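Local coordinates for lipopolysaccharide core heptose(I) kinase WaaP (Pseudomonas aeruginosa, PDB 6DFL), which phosphorylates the first heptose of the lipopolysaccharide core using ATP, with magnesium as cofactor, and also acts as a protein-tyrosine kinase, at residues N160-Y165 with K200-K205; E7-L12 with T94-G99. All blocks are in the same frame, centred on the assembly; numbering follows the deposited sequence.

Interaction 1. Residues N160-Y165 with K200-K205; sequences NHRDCY and KRWRNK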
loop_
_atom_site.group_PDB
_atom_site.type_symbol
_atom_site.label_atom_id
_atom_site.label_comp_id
_atom_site.label_asym_id
_atom_site.label_seq_id
_atom_site.Cartn_x
_atom_site.Cartn_y
_atom_site.Cartn_z
ATOM N N ASN A 160 -0.087 -0.793 13.030
ATOM C CA ASN A 160 0.940 -1.316 12.145
ATOM C C ASN A 160 0.548 -2.725 11.688
ATOM O O ASN A 160 0.041 -3.541 12.469
ATOM C CB ASN A 160 2.332 -1.307 12.797
ATOM C CG ASN A 160 2.424 -2.205 14.003
ATOM O OD1 ASN A 160 1.883 -1.873 15.051
ATOM N ND2 ASN A 160 3.127 -3.353 13.871
ATOM N N HIS A 161 0.771 -2.996 10.408
ATOM C CA HIS A 161 0.188 -4.177 9.800
ATOM C C HIS A 161 0.863 -5.445 10.284
ATOM O O HIS A 161 0.192 -6.341 10.790
ATOM C CB HIS A 161 0.278 -4.095 8.289
ATOM C CG HIS A 161 -0.641 -5.036 7.605
ATOM N ND1 HIS A 161 -1.613 -4.619 6.724
ATOM C CD2 HIS A 161 -0.771 -6.378 7.712
ATOM C CE1 HIS A 161 -2.284 -5.674 6.292
ATOM N NE2 HIS A 161 -1.799 -6.751 6.882
ATOM N N ARG A 162 2.184 -5.520 10.119
ATOM C CA ARG A 162 3.068 -6.637 10.452
ATOM C C ARG A 162 3.159 -7.629 9.305
ATOM O O ARG A 162 4.140 -8.361 9.200
ATOM C CB ARG A 162 2.655 -7.350 11.726
ATOM C CG ARG A 162 3.024 -6.588 12.945
ATOM C CD ARG A 162 3.183 -7.497 14.103
ATOM N NE ARG A 162 4.514 -8.107 14.110
ATOM C CZ ARG A 162 4.960 -8.895 15.081
ATOM N NH1 ARG A 162 4.173 -9.166 16.113
ATOM N NH2 ARG A 162 6.191 -9.378 15.030
ATOM N N ASP A 163 2.180 -7.621 8.413
ATOM C CA ASP A 163 2.247 -8.311 7.136
ATOM C C ASP A 163 1.858 -7.375 6.003
ATOM O O ASP A 163 0.946 -7.642 5.212
ATOM C CB ASP A 163 1.353 -9.537 7.198
ATOM C CG ASP A 163 1.867 -10.545 8.188
ATOM O OD1 ASP A 163 3.000 -11.022 7.988
ATOM O OD2 ASP A 163 1.172 -10.817 9.176
ATOM N N CYS A 164 2.572 -6.249 5.917
ATOM C CA CYS A 164 2.275 -5.186 4.967
ATOM C C CYS A 164 2.937 -5.507 3.632
ATOM O O CYS A 164 4.080 -5.139 3.365
ATOM C CB CYS A 164 2.748 -3.853 5.521
ATOM S SG CYS A 164 1.903 -2.512 4.775
ATOM N N TYR A 165 2.224 -6.253 2.798
ATOM C CA TYR A 165 2.713 -6.618 1.480
ATOM C C TYR A 165 1.667 -6.218 0.466
ATOM O O TYR A 165 0.478 -6.114 0.786
ATOM C CB TYR A 165 2.977 -8.126 1.334
ATOM C CG TYR A 165 3.482 -8.780 2.574
ATOM C CD1 TYR A 165 4.658 -8.356 3.175
ATOM C CD2 TYR A 165 2.802 -9.868 3.141
ATOM C CE1 TYR A 165 5.140 -8.978 4.333
ATOM C CE2 TYR A 165 3.280 -10.510 4.293
ATOM C CZ TYR A 165 4.449 -10.058 4.879
ATOM O OH TYR A 165 4.920 -10.658 6.018
ATOM N N LYS A 200 7.905 4.061 15.892
ATOM C CA LYS A 200 8.591 4.230 14.616
ATOM C C LYS A 200 9.222 2.920 14.137
ATOM O O LYS A 200 9.259 2.652 12.933
ATOM C CB LYS A 200 9.634 5.348 14.721
ATOM C CG LYS A 200 10.145 5.857 13.382
ATOM C CD LYS A 200 10.273 7.380 13.382
ATOM C CE LYS A 200 10.689 7.892 12.004
ATOM N NZ LYS A 200 10.525 9.378 11.867
ATOM N N ARG A 201 9.719 2.087 15.058
ATOM C CA ARG A 201 10.271 0.797 14.647
ATOM C C ARG A 201 9.216 -0.045 13.945
ATOM O O ARG A 201 9.507 -0.754 12.972
ATOM C CB ARG A 201 10.823 0.031 15.856
ATOM C CG ARG A 201 11.078 -1.470 15.577
ATOM C CD ARG A 201 11.533 -2.246 16.816
ATOM N NE ARG A 201 12.921 -1.943 17.152
ATOM C CZ ARG A 201 13.571 -2.444 18.200
ATOM N NH1 ARG A 201 12.962 -3.281 19.026
ATOM N NH2 ARG A 201 14.833 -2.103 18.422
ATOM N N TRP A 202 7.980 0.021 14.425
ATOM C CA TRP A 202 6.938 -0.781 13.813
ATOM C C TRP A 202 6.498 -0.180 12.484
ATOM O O TRP A 202 6.302 -0.922 11.509
ATOM C CB TRP A 202 5.771 -0.946 14.788
ATOM C CG TRP A 202 6.107 -1.880 15.894
ATOM C CD1 TRP A 202 6.278 -1.568 17.210
ATOM C CD2 TRP A 202 6.323 -3.305 15.784
ATOM N NE1 TRP A 202 6.590 -2.708 17.929
ATOM C CE2 TRP A 202 6.615 -3.785 17.078
ATOM C CE3 TRP A 202 6.281 -4.215 14.720
ATOM C CZ2 TRP A 202 6.868 -5.149 17.336
ATOM C CZ3 TRP A 202 6.542 -5.572 14.975
ATOM C CH2 TRP A 202 6.834 -6.020 16.270
ATOM N N ARG A 203 6.353 1.153 12.427
ATOM C CA ARG A 203 6.162 1.845 11.152
ATOM C C ARG A 203 7.165 1.356 10.113
ATOM O O ARG A 203 6.805 1.035 8.973
ATOM C CB ARG A 203 6.299 3.369 11.335
ATOM C CG ARG A 203 5.101 4.089 12.018
ATOM C CD ARG A 203 5.331 5.617 12.212
ATOM N NE ARG A 203 4.302 6.230 13.063
ATOM C CZ ARG A 203 3.383 7.107 12.644
ATOM N NH1 ARG A 203 2.489 7.609 13.500
ATOM N NH2 ARG A 203 3.372 7.515 11.377
ATOM N N ASN A 204 8.436 1.283 10.497
ATOM C CA ASN A 204 9.470 1.025 9.510
ATOM C C ASN A 204 9.439 -0.426 9.044
ATOM O O ASN A 204 9.651 -0.698 7.859
ATOM C CB ASN A 204 10.836 1.398 10.076
ATOM C CG ASN A 204 10.949 2.885 10.404
ATOM O OD1 ASN A 204 10.202 3.733 9.883
ATOM N ND2 ASN A 204 11.883 3.204 11.280
ATOM N N LYS A 205 9.148 -1.367 9.956
ATOM C CA LYS A 205 8.998 -2.765 9.566
ATOM C C LYS A 205 7.955 -2.911 8.459
ATOM O O LYS A 205 8.229 -3.520 7.422
ATOM C CB LYS A 205 8.643 -3.629 10.783
ATOM C CG LYS A 205 9.812 -3.890 11.765
ATOM C CD LYS A 205 9.631 -5.218 12.525
ATOM C CE LYS A 205 10.790 -5.536 13.475
ATOM N NZ LYS A 205 10.690 -4.816 14.784
#

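Interaction 2. Residues E7-L12 with T94-G99; sequences EPFKRL and TAVAYG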
loop_
_atom_site.group_PDB
_atom_site.type_symbol
_atom_site.label_atom_id
_atom_site.label_comp_id
_atom_site.label_asym_id
_atom_site.label_seq_id
_atom_site.Cartn_x
_atom_site.Cartn_y
_atom_site.Cartn_z
ATOM N N GLU A 7 -25.008 -9.136 11.915
ATOM C CA GLU A 7 -25.719 -10.002 10.989
ATOM C C GLU A 7 -24.759 -10.604 9.963
ATOM O O GLU A 7 -23.791 -9.954 9.555
ATOM C CB GLU A 7 -26.832 -9.227 10.283
ATOM C CG GLU A 7 -28.015 -8.879 11.195
ATOM C CD GLU A 7 -28.643 -10.096 11.858
ATOM O OE1 GLU A 7 -28.854 -11.117 11.166
ATOM O OE2 GLU A 7 -28.927 -10.027 13.074
ATOM N N PRO A 8 -25.024 -11.845 9.501
ATOM C CA PRO A 8 -26.233 -12.633 9.782
ATOM C C PRO A 8 -26.164 -13.515 11.029
ATOM O O PRO A 8 -27.173 -14.109 11.405
ATOM C CB PRO A 8 -26.365 -13.502 8.530
ATOM C CG PRO A 8 -24.957 -13.741 8.114
ATOM C CD PRO A 8 -24.171 -12.502 8.494
ATOM N N PHE A 9 -25.003 -13.580 11.673
ATOM C CA PHE A 9 -24.787 -14.514 12.769
ATOM C C PHE A 9 -25.417 -14.082 14.087
ATOM O O PHE A 9 -25.417 -14.876 15.037
ATOM C CB PHE A 9 -23.290 -14.730 12.953
ATOM C CG PHE A 9 -22.596 -15.117 11.689
ATOM C CD1 PHE A 9 -22.505 -16.458 11.314
ATOM C CD2 PHE A 9 -22.064 -14.149 10.852
ATOM C CE1 PHE A 9 -21.878 -16.822 10.146
ATOM C CE2 PHE A 9 -21.435 -14.513 9.675
ATOM C CZ PHE A 9 -21.345 -15.852 9.322
ATOM N N LYS A 10 -25.945 -12.857 14.178
ATOM C CA LYS A 10 -26.627 -12.430 15.398
ATOM C C LYS A 10 -27.889 -13.253 15.629
ATOM O O LYS A 10 -28.088 -13.821 16.710
ATOM C CB LYS A 10 -26.960 -10.939 15.319
ATOM C CG LYS A 10 -27.092 -10.222 16.658
ATOM C CD LYS A 10 -27.263 -8.706 16.437
ATOM C CE LYS A 10 -26.827 -7.878 17.642
ATOM N NZ LYS A 10 -27.727 -8.054 18.813
ATOM N N ARG A 11 -28.758 -13.330 14.613
ATOM C CA ARG A 11 -29.910 -14.221 14.699
ATOM C C ARG A 11 -29.472 -15.680 14.627
ATOM O O ARG A 11 -29.869 -16.495 15.469
ATOM C CB ARG A 11 -30.926 -13.895 13.599
ATOM C CG ARG A 11 -30.405 -14.003 12.171
ATOM C CD ARG A 11 -31.542 -14.071 11.156
ATOM N NE ARG A 11 -31.182 -14.885 9.996
ATOM C CZ ARG A 11 -30.582 -14.412 8.908
ATOM N NH1 ARG A 11 -30.276 -13.121 8.833
ATOM N NH2 ARG A 11 -30.288 -15.231 7.897
ATOM N N LEU A 12 -28.613 -16.017 13.651
ATOM C CA LEU A 12 -28.211 -17.403 13.428
ATOM C C LEU A 12 -27.760 -18.081 14.709
ATOM O O LEU A 12 -27.957 -19.289 14.874
ATOM C CB LEU A 12 -27.088 -17.481 12.390
ATOM C CG LEU A 12 -27.460 -17.873 10.955
ATOM C CD1 LEU A 12 -28.337 -16.805 10.314
ATOM C CD2 LEU A 12 -26.222 -18.146 10.098
ATOM N N THR A 94 -14.824 -6.154 6.814
ATOM C CA THR A 94 -15.868 -5.894 7.785
ATOM C C THR A 94 -16.012 -7.147 8.630
ATOM O O THR A 94 -15.993 -8.257 8.095
ATOM C CB THR A 94 -17.175 -5.524 7.088
ATOM O OG1 THR A 94 -16.985 -4.291 6.388
ATOM C CG2 THR A 94 -18.306 -5.372 8.092
ATOM N N ALA A 95 -16.099 -6.968 9.945
ATOM C CA ALA A 95 -16.141 -8.070 10.897
ATOM C C ALA A 95 -17.570 -8.247 11.382
ATOM O O ALA A 95 -18.141 -7.333 11.979
ATOM C CB ALA A 95 -15.216 -7.797 12.077
ATOM N N VAL A 96 -18.142 -9.422 11.130
ATOM C CA VAL A 96 -19.523 -9.691 11.521
ATOM C C VAL A 96 -19.632 -10.530 12.787
ATOM O O VAL A 96 -20.737 -10.646 13.341
ATOM C CB VAL A 96 -20.303 -10.375 10.380
ATOM C CG1 VAL A 96 -20.551 -9.389 9.254
ATOM C CG2 VAL A 96 -19.538 -11.603 9.862
ATOM N N ALA A 97 -18.535 -11.096 13.278
ATOM C CA ALA A 97 -18.597 -11.867 14.510
ATOM C C ALA A 97 -17.205 -11.959 15.120
ATOM O O ALA A 97 -16.217 -12.120 14.397
ATOM C CB ALA A 97 -19.167 -13.275 14.258
ATOM N N TYR A 98 -17.149 -11.886 16.450
ATOM C CA TYR A 98 -15.898 -11.870 17.188
ATOM C C TYR A 98 -16.175 -12.409 18.578
ATOM O O TYR A 98 -17.249 -12.167 19.130
ATOM C CB TYR A 98 -15.319 -10.446 17.250
ATOM C CG TYR A 98 -14.261 -10.240 18.312
ATOM C CD1 TYR A 98 -13.001 -10.778 18.165
ATOM C CD2 TYR A 98 -14.521 -9.494 19.453
ATOM C CE1 TYR A 98 -12.035 -10.596 19.099
ATOM C CE2 TYR A 98 -13.539 -9.302 20.417
ATOM C CZ TYR A 98 -12.292 -9.870 20.222
ATOM O OH TYR A 98 -11.300 -9.690 21.158
ATOM N N GLY A 99 -15.221 -13.139 19.140
ATOM C CA GLY A 99 -15.415 -13.658 20.482
ATOM C C GLY A 99 -14.121 -14.020 21.156
ATOM O O GLY A 99 -13.162 -14.454 20.506
#

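Interaction 1. Residues N160-Y165 with K200-K205
Trp202, on the first turn of helix 200-212, reaches across and meets Asn160, at the end of strand 159-160, and Arg162 in the loop that follows. Its indole is swung back beside its own backbone N (chi1 -73°), which carries the six-membered ring past the Asn160 amide to the guanidinium. Asn160 works at the root of the indole: its CG packs on Trp202 CB at 3.7 Å, and its ND2 comes within 3.4 Å of Trp202 CE3. The amide is tilted 33° from the indole plane, well short of a flat stack. ND2 is also held by a weak hydrogen bond to Gln193 OE1.

Arg162 takes the far end of the ring. Its chain bends at chi3 (83°), and the guanidinium, turned steeply against the indole, presents a face to it: Trp202 CH2 stands 3.5 Å above the guanidinium plane, over its centre. NE makes the closest approach of this pair, 3.4 Å from Trp202 CZ3. Arg162 meets the ring by packing; the cation-pi partner of the same indole is Arg195, outside the two segments.

The loop is the catalytic loop of the kinase fold, its His-Arg-Asp sequence matching the HRD motif of eukaryotic kinases, and Asp163 is probably the catalytic aspartate, as in related kinases. Asp163 OD1 accepts a weak hydrogen bond from Tyr165 OH, 2.8 Å away, and forms a salt bridge with Arg191 NH2. Further along the helix, Asp206 grips the loop backbone, OD2 taking the N-H of His161 and OD1 that of Arg162. Strand 159-160 pairs antiparallel with strand 193-194 and so leads into the loop, while helix 137-156 packs against His161 and Cys164.

Interaction 2. Residues E7-L12 with T94-G99
Glu7 meets Val96 through its backbone: the carbonyl O lies 3.3 Å from Val96 CG1 and 3.6 Å from Val96 CB, while its side chain starts out away from the strand. Its carboxylate turns instead to its own segment, where OE1 forms a salt bridge with Arg11 NH1 at 3.4 Å, its hydrogen bond weak. A cis peptide bond links Glu7 to Pro8, and Pro8 O then accepts the N-H of Leu12 as the chain enters the short helix.

Strand 95-101 belongs to the antiparallel sheet of the kinase N-terminal lobe, with strand 2-5 at its edge. Val96 and Ala97 together face Val113 of the adjoining strand, a classic beta bulge, and Val96 also pairs by backbone with Glu6.

Phe9 sends its ring toward this bulge. With CG anti to its carbonyl carbon (chi1 -52°), Phe9 brings CE2 to 3.5 Å and CD2 to 3.7 Å from Val96 CG2, the CD2-CE2 bond of the ring lying by that methyl at an oblique angle. Pro8 CG lies over one ring face, near the rim. Tyr48 meets Phe9 edge-to-face, and Leu25 and Val43 also touch its side chain.

From the N terminus, the chain runs through edge strand 2-5 into 7-12, then through strands 37-41 and 48-53 and helix 76-87 to 94-99. Interaction 2 thus closes a loop of 81 residues, of which 55-72 are not modelled, and holds the turn and short helix after the edge strand against neighbouring strand 95-101. Helix 137-156 precedes interaction 1, which opens at 160-165 and closes at 200-205 after 34 residues that contain strands but no helix, joining the catalytic loop to helix 200-212. The closures come in series, neither nesting nor crossing. The centres of interactions 1 and 2 are about 29 Å apart, on opposite sides of the chain's centre.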